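Local coordinates for protein nigritoxine (Vibrio nigripulchritudo, PDB 5M41) that acts as a bacterial toxin against crustaceans and insects and is built on a new fold, at residues Q51-E55 and K108-N112; K96-L100 and T111-Q115. All blocks are in the same frame, centred on the assembly; numbering follows the deposited sequence.

How the contacts relate
Following the chain from the N terminus, the last turn of helix 34-54 comes first and supplies Gln51 to Glu54, with Glu55 just past its end; strand 98-102 and then strand 110-113 follow. Contact 1 closes the long loop between the end of that helix and the start of strand 110-113, with 52 residues between its segments. In contact 2 ten residues lie between the segments: the hairpin connection plus the strand ends that flank it. Contact 2 starts inside the span of contact 1 and ends slightly farther along the same strand, so they overlap at Thr111 and Asn112 without strictly nesting. They meet through Ile99, tying the helix to the edge of a five-stranded antiparallel sheet.

Contact 1: residues Q51-E55 and K108-N112; sequences QIREE and KPYTN
Ile52 lays its CG1 over one face of the Tyr110 ring, 3.8 Å from the ring centroid and 18° off the normal, a CH-pi contact. It sits nearer the CG end of the ring than the hydroxyl, and the two side chains run past each other in opposite directions. Ile52 CD1 continues to Tyr110 CB. Gln51, its chain extended, reaches the rim: its CD lies in the ring plane, 3.7 Å from Tyr110 CE2, with the amide turned nearly perpendicular to the ring (87°). Beyond it, Gln51 NE2 passes Pro109 CG at 3.9 Å. The CB of Tyr110 already points to the helix, and chi1 of 62°, with CG between N and C, sets how the ring lies along it. At the far end its OH gives a weak hydrogen bond of 2.8 Å to Glu55 OE1. Glu55 is the first residue past the helix, and its chain bends about CB-CG, bringing OE1 to the hydroxyl edge of the ring. Ile99 of the neighbouring strand 98-102 also touches Ile52 and Tyr110, extending the apolar patch. This is helix-on-sheet packing, in which an aromatic from the edge strand 110-113 lies against the C-terminal turn of helix 34-54.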
ATOM      1  N   GLN A  51     -41.136 -14.555  -3.382  1.00 53.21           N
ATOM      2  CA  GLN A  51     -41.802 -14.334  -2.116  1.00 57.37           C
ATOM      3  C   GLN A  51     -43.314 -14.586  -2.228  1.00 59.11           C
ATOM      4  O   GLN A  51     -43.914 -15.227  -1.353  1.00 59.81           O
ATOM      5  CB  GLN A  51     -41.467 -12.958  -1.544  1.00 58.92           C
ATOM      6  CG  GLN A  51     -42.016 -12.752  -0.139  1.00 65.21           C
ATOM      7  CD  GLN A  51     -41.665 -11.397   0.456  1.00 69.52           C
ATOM      8  OE1 GLN A  51     -42.157 -11.035   1.531  1.00 73.94           O
ATOM      9  NE2 GLN A  51     -40.827 -10.639  -0.239  1.00 63.00           N
ATOM     10  N   ILE A  52     -43.915 -14.120  -3.321  1.00 57.25           N
ATOM     11  CA  ILE A  52     -45.336 -14.369  -3.573  1.00 57.95           C
ATOM     12  C   ILE A  52     -45.591 -15.879  -3.664  1.00 61.22           C
ATOM     13  O   ILE A  52     -46.544 -16.394  -3.071  1.00 62.56           O
ATOM     14  CB  ILE A  52     -45.849 -13.673  -4.857  1.00 53.09           C
ATOM     15  CG1 ILE A  52     -45.889 -12.154  -4.680  1.00 48.73           C
ATOM     16  CG2 ILE A  52     -47.247 -14.181  -5.219  1.00 53.88           C
ATOM     17  CD1 ILE A  52     -45.997 -11.392  -5.985  1.00 46.48           C
ATOM     18  N   ARG A  53     -44.730 -16.576  -4.401  1.00 62.36           N
ATOM     19  CA  ARG A  53     -44.894 -17.994  -4.622  1.00 68.22           C
ATOM     20  C   ARG A  53     -44.852 -18.781  -3.314  1.00 72.99           C
ATOM     21  O   ARG A  53     -45.786 -19.525  -3.018  1.00 74.91           O
ATOM     22  CB  ARG A  53     -43.855 -18.517  -5.612  1.00 70.03           C
ATOM     23  CG  ARG A  53     -44.068 -19.973  -5.999  1.00 77.11           C
ATOM     24  CD  ARG A  53     -43.446 -20.303  -7.345  1.00 83.03           C
ATOM     25  NE  ARG A  53     -41.982 -20.212  -7.337  1.00 90.20           N
ATOM     26  CZ  ARG A  53     -41.165 -21.151  -6.862  1.00 92.94           C
ATOM     27  NH1 ARG A  53     -41.659 -22.271  -6.333  1.00 94.87           N
ATOM     28  NH2 ARG A  53     -39.849 -20.968  -6.910  1.00 90.81           N
ATOM     29  N   GLU A  54     -43.791 -18.596  -2.532  1.00 77.97           N
ATOM     30  CA  GLU A  54     -43.588 -19.348  -1.288  1.00 86.45           C
ATOM     31  C   GLU A  54     -44.691 -19.098  -0.251  1.00 91.32           C
ATOM     32  O   GLU A  54     -45.011 -19.976   0.553  1.00 91.99           O
ATOM     33  CB  GLU A  54     -42.208 -19.048  -0.686  1.00 88.61           C
ATOM     34  CG  GLU A  54     -42.077 -17.657  -0.076  1.00 95.40           C
ATOM     35  CD  GLU A  54     -40.751 -17.418   0.635  1.00103.81           C
ATOM     36  OE1 GLU A  54     -40.111 -18.398   1.082  1.00107.94           O
ATOM     37  OE2 GLU A  54     -40.354 -16.235   0.759  1.00106.12           O
ATOM     38  N   GLU A  55     -45.274 -17.903  -0.299  1.00 93.51           N
ATOM     39  CA  GLU A  55     -46.263 -17.445   0.673  1.00 97.47           C
ATOM     40  C   GLU A  55     -47.701 -17.776   0.219  1.00 98.51           C
ATOM     41  O   GLU A  55     -48.675 -17.322   0.818  1.00 96.68           O
ATOM     42  CB  GLU A  55     -46.052 -15.941   0.904  1.00 99.98           C
ATOM     43  CG  GLU A  55     -46.665 -15.353   2.160  1.00108.94           C
ATOM     44  CD  GLU A  55     -47.928 -14.561   1.870  1.00117.88           C
ATOM     45  OE1 GLU A  55     -48.167 -14.213   0.689  1.00120.39           O
ATOM     46  OE2 GLU A  55     -48.685 -14.281   2.827  1.00125.24           O
ATOM     47  N   LYS A 108     -44.431  -3.892   2.436  1.00 59.36           N
ATOM     48  CA  LYS A 108     -45.518  -4.356   1.556  1.00 56.71           C
ATOM     49  C   LYS A 108     -45.065  -4.448   0.099  1.00 52.28           C
ATOM     50  O   LYS A 108     -45.586  -3.696  -0.772  1.00 51.78           O
ATOM     51  CB  LYS A 108     -46.739  -3.418   1.673  1.00 59.03           C
ATOM     52  CG  LYS A 108     -47.435  -3.419   3.026  1.00 64.33           C
ATOM     53  CD  LYS A 108     -48.793  -4.121   2.952  1.00 69.35           C
ATOM     54  CE  LYS A 108     -48.672  -5.647   2.861  1.00 72.46           C
ATOM     55  NZ  LYS A 108     -49.737  -6.256   2.013  1.00 71.43           N
ATOM     56  N   PRO A 109     -44.094  -5.351  -0.200  1.00 49.68           N
ATOM     57  CA  PRO A 109     -43.657  -5.410  -1.604  1.00 45.30           C
ATOM     58  C   PRO A 109     -44.773  -5.896  -2.521  1.00 45.59           C
ATOM     59  O   PRO A 109     -44.762  -5.581  -3.708  1.00 42.21           O
ATOM     60  CB  PRO A 109     -42.479  -6.400  -1.582  1.00 45.44           C
ATOM     61  CG  PRO A 109     -42.634  -7.160  -0.313  1.00 46.10           C
ATOM     62  CD  PRO A 109     -43.295  -6.236   0.666  1.00 48.46           C
ATOM     63  N   TYR A 110     -45.736  -6.642  -1.967  1.00 45.76           N
ATOM     64  CA  TYR A 110     -46.926  -7.083  -2.712  1.00 46.56           C
ATOM     65  C   TYR A 110     -48.142  -7.029  -1.792  1.00 49.63           C
ATOM     66  O   TYR A 110     -48.039  -7.322  -0.605  1.00 49.04           O
ATOM     67  CB  TYR A 110     -46.752  -8.489  -3.292  1.00 48.38           C
ATOM     68  CG  TYR A 110     -46.541  -9.566  -2.242  1.00 55.18           C
ATOM     69  CD1 TYR A 110     -47.606 -10.336  -1.774  1.00 58.81           C
ATOM     70  CD2 TYR A 110     -45.272  -9.810  -1.718  1.00 58.33           C
ATOM     71  CE1 TYR A 110     -47.409 -11.315  -0.808  1.00 64.91           C
ATOM     72  CE2 TYR A 110     -45.063 -10.784  -0.754  1.00 64.66           C
ATOM     73  CZ  TYR A 110     -46.128 -11.533  -0.298  1.00 68.17           C
ATOM     74  OH  TYR A 110     -45.897 -12.499   0.674  1.00 76.20           O
ATOM     75  N   THR A 111     -49.273  -6.623  -2.350  1.00 47.71           N
ATOM     76  CA  THR A 111     -50.509  -6.519  -1.614  1.00 51.00           C
ATOM     77  C   THR A 111     -51.590  -7.207  -2.425  1.00 50.74           C
ATOM     78  O   THR A 111     -51.714  -6.982  -3.632  1.00 49.72           O
ATOM     79  CB  THR A 111     -50.891  -5.047  -1.418  1.00 49.51           C
ATOM     80  OG1 THR A 111     -49.754  -4.350  -0.924  1.00 48.22           O
ATOM     81  CG2 THR A 111     -52.069  -4.897  -0.412  1.00 50.59           C
ATOM     82  N   ASN A 112     -52.350  -8.072  -1.764  1.00 52.72           N
ATOM     83  CA  ASN A 112     -53.492  -8.704  -2.408  1.00 52.81           C
ATOM     84  C   ASN A 112     -54.629  -7.717  -2.555  1.00 51.32           C
ATOM     85  O   ASN A 112     -55.128  -7.186  -1.575  1.00 51.41           O
ATOM     86  CB  ASN A 112     -53.931  -9.926  -1.614  1.00 57.47           C
ATOM     87  CG  ASN A 112     -52.875 -11.005  -1.609  1.00 61.11           C
ATOM     88  OD1 ASN A 112     -52.533 -11.550  -2.656  1.00 64.72           O
ATOM     89  ND2 ASN A 112     -52.324 -11.295  -0.436  1.00 62.65           N
TER

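Contact 2: residues K96-L100 and T111-Q115; sequences KTGIL and TNIQQ
Gly98 and Ile113 bond each other through both backbone groups: Gly98 N gives to Ile113 O at 2.9 Å, nearly straight at 168°, and Ile113 N gives to Gly98 O at 2.7 Å. Two residues on along 98-102, and two back along 110-113, Leu100 and Thr111 repeat the reciprocal pair, Leu100 N to Thr111 O at 2.9 Å and Thr111 N to Leu100 O at 2.8 Å. Leu100 O accepts a second hydrogen bond, from a water, and that water accepts from Thr111 OG1 at 2.7 Å, so the threonine hydroxyl is tied back to the partner strand. The hydroxyl is turned beside its own backbone N (chi1 -49°), which places it within reach of the water. Between the two bonded pairs lies the non-hydrogen-bonded pair Ile99 and Asn112; Ile99 bonds through its backbone to Met89 of strand 86-90 instead, while its CA makes a CA-H...O contact to Thr111 O. Their side chains run side by side, and Asn112 OD1 rests 3.7 Å from Ile99 CG1. On the other face Leu100 CB meets Ile113 CG1 at 3.9 Å, and Phe88 and Ile122 touch both residues. Thr97 OG1 is hydrogen-bonded to Asp91 OD2, and Asp118 OD2 accepts hydrogen bonds from both Gln114 N and Gln115 N. The whole is an antiparallel beta hairpin, with strand 110-113 at the sheet edge.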
ATOM      1  N   LYS A  96     -59.933  -6.802 -12.314  1.00 57.97           N
ATOM      2  CA  LYS A  96     -59.565  -5.706 -11.433  1.00 58.44           C
ATOM      3  C   LYS A  96     -59.007  -6.222 -10.104  1.00 54.62           C
ATOM      4  O   LYS A  96     -58.679  -5.453  -9.216  1.00 55.97           O
ATOM      5  CB  LYS A  96     -60.778  -4.823 -11.176  1.00 62.23           C
ATOM      6  CG  LYS A  96     -61.242  -4.048 -12.393  1.00 68.48           C
ATOM      7  CD  LYS A  96     -62.641  -3.492 -12.152  1.00 71.46           C
ATOM      8  CE  LYS A  96     -62.911  -2.243 -12.977  1.00 75.44           C
ATOM      9  NZ  LYS A  96     -62.673  -2.463 -14.431  1.00 74.76           N
ATOM     10  N   THR A  97     -58.906  -7.532  -9.958  1.00 54.03           N
ATOM     11  CA  THR A  97     -58.360  -8.083  -8.723  1.00 52.12           C
ATOM     12  C   THR A  97     -57.095  -8.852  -9.051  1.00 48.54           C
ATOM     13  O   THR A  97     -56.879  -9.214 -10.195  1.00 48.05           O
ATOM     14  CB  THR A  97     -59.384  -8.983  -7.978  1.00 52.15           C
ATOM     15  OG1 THR A  97     -59.618 -10.178  -8.728  1.00 52.18           O
ATOM     16  CG2 THR A  97     -60.697  -8.260  -7.791  1.00 53.15           C
ATOM     17  N   GLY A  98     -56.283  -9.100  -8.028  1.00 49.57           N
ATOM     18  CA  GLY A  98     -54.952  -9.685  -8.175  1.00 48.67           C
ATOM     19  C   GLY A  98     -53.977  -9.037  -7.203  1.00 50.06           C
ATOM     20  O   GLY A  98     -54.331  -8.771  -6.045  1.00 48.82           O
ATOM     21  N   ILE A  99     -52.750  -8.769  -7.666  1.00 46.34           N
ATOM     22  CA  ILE A  99     -51.670  -8.381  -6.765  1.00 45.32           C
ATOM     23  C   ILE A  99     -51.011  -7.077  -7.218  1.00 43.79           C
ATOM     24  O   ILE A  99     -50.581  -6.967  -8.366  1.00 41.94           O
ATOM     25  CB  ILE A  99     -50.613  -9.506  -6.655  1.00 46.96           C
ATOM     26  CG1 ILE A  99     -51.225 -10.765  -6.011  1.00 48.51           C
ATOM     27  CG2 ILE A  99     -49.394  -9.028  -5.868  1.00 45.88           C
ATOM     28  CD1 ILE A  99     -50.237 -11.894  -5.813  1.00 49.01           C
ATOM     29  N   LEU A 100     -50.971  -6.109  -6.305  1.00 42.41           N
ATOM     30  CA  LEU A 100     -50.300  -4.847  -6.500  1.00 42.75           C
ATOM     31  C   LEU A 100     -48.875  -5.011  -5.998  1.00 41.94           C
ATOM     32  O   LEU A 100     -48.678  -5.394  -4.851  1.00 43.97           O
ATOM     33  CB  LEU A 100     -51.001  -3.742  -5.690  1.00 41.74           C
ATOM     34  CG  LEU A 100     -50.252  -2.410  -5.660  1.00 40.54           C
ATOM     35  CD1 LEU A 100     -50.210  -1.784  -7.059  1.00 38.93           C
ATOM     36  CD2 LEU A 100     -50.941  -1.472  -4.684  1.00 39.77           C
ATOM     37  N   THR A 111     -49.273  -6.623  -2.350  1.00 47.71           N
ATOM     38  CA  THR A 111     -50.509  -6.519  -1.614  1.00 51.00           C
ATOM     39  C   THR A 111     -51.590  -7.207  -2.425  1.00 50.74           C
ATOM     40  O   THR A 111     -51.714  -6.982  -3.632  1.00 49.72           O
ATOM     41  CB  THR A 111     -50.891  -5.047  -1.418  1.00 49.51           C
ATOM     42  OG1 THR A 111     -49.754  -4.350  -0.924  1.00 48.22           O
ATOM     43  CG2 THR A 111     -52.069  -4.897  -0.412  1.00 50.59           C
ATOM     44  N   ASN A 112     -52.350  -8.072  -1.764  1.00 52.72           N
ATOM     45  CA  ASN A 112     -53.492  -8.704  -2.408  1.00 52.81           C
ATOM     46  C   ASN A 112     -54.629  -7.717  -2.555  1.00 51.32           C
ATOM     47  O   ASN A 112     -55.128  -7.186  -1.575  1.00 51.41           O
ATOM     48  CB  ASN A 112     -53.931  -9.926  -1.614  1.00 57.47           C
ATOM     49  CG  ASN A 112     -52.875 -11.005  -1.609  1.00 61.11           C
ATOM     50  OD1 ASN A 112     -52.533 -11.550  -2.656  1.00 64.72           O
ATOM     51  ND2 ASN A 112     -52.324 -11.295  -0.436  1.00 62.65           N
ATOM     52  N   ILE A 113     -55.012  -7.438  -3.790  1.00 49.64           N
ATOM     53  CA  ILE A 113     -56.157  -6.589  -4.036  1.00 49.23           C
ATOM     54  C   ILE A 113     -57.304  -7.535  -4.396  1.00 52.06           C
ATOM     55  O   ILE A 113     -57.341  -8.103  -5.494  1.00 48.92           O
ATOM     56  CB  ILE A 113     -55.896  -5.577  -5.163  1.00 48.48           C
ATOM     57  CG1 ILE A 113     -54.664  -4.694  -4.856  1.00 46.58           C
ATOM     58  CG2 ILE A 113     -57.157  -4.758  -5.463  1.00 48.25           C
ATOM     59  CD1 ILE A 113     -54.773  -3.819  -3.611  1.00 49.23           C
ATOM     60  N   GLN A 114     -58.223  -7.718  -3.449  1.00 54.86           N
ATOM     61  CA  GLN A 114     -59.405  -8.573  -3.663  1.00 59.38           C
ATOM     62  C   GLN A 114     -60.679  -7.769  -3.957  1.00 58.25           C
ATOM     63  O   GLN A 114     -61.645  -8.307  -4.490  1.00 60.32           O
ATOM     64  CB  GLN A 114     -59.631  -9.477  -2.449  1.00 62.64           C
ATOM     65  CG  GLN A 114     -58.417 -10.326  -2.098  1.00 66.24           C
ATOM     66  CD  GLN A 114     -58.534 -10.956  -0.721  1.00 75.65           C
ATOM     67  OE1 GLN A 114     -59.632 -11.029  -0.147  1.00 75.36           O
ATOM     68  NE2 GLN A 114     -57.401 -11.409  -0.177  1.00 76.78           N
ATOM     69  N   GLN A 115     -60.678  -6.490  -3.600  1.00 56.86           N
ATOM     70  CA  GLN A 115     -61.836  -5.621  -3.835  1.00 58.65           C
ATOM     71  C   GLN A 115     -61.383  -4.173  -3.915  1.00 58.46           C
ATOM     72  O   GLN A 115     -60.328  -3.833  -3.383  1.00 56.91           O
ATOM     73  CB  GLN A 115     -62.872  -5.782  -2.712  1.00 59.80           C
ATOM     74  CG  GLN A 115     -62.350  -5.423  -1.317  1.00 59.58           C
ATOM     75  CD  GLN A 115     -63.332  -5.817  -0.217  1.00 61.81           C
ATOM     76  OE1 GLN A 115     -64.524  -5.577  -0.326  1.00 61.53           O
ATOM     77  NE2 GLN A 115     -62.827  -6.435   0.833  1.00 63.32           N
TER
HETATM   78  O   HOH W   1     -47.874  -3.657  -2.689  1.00 32.56           O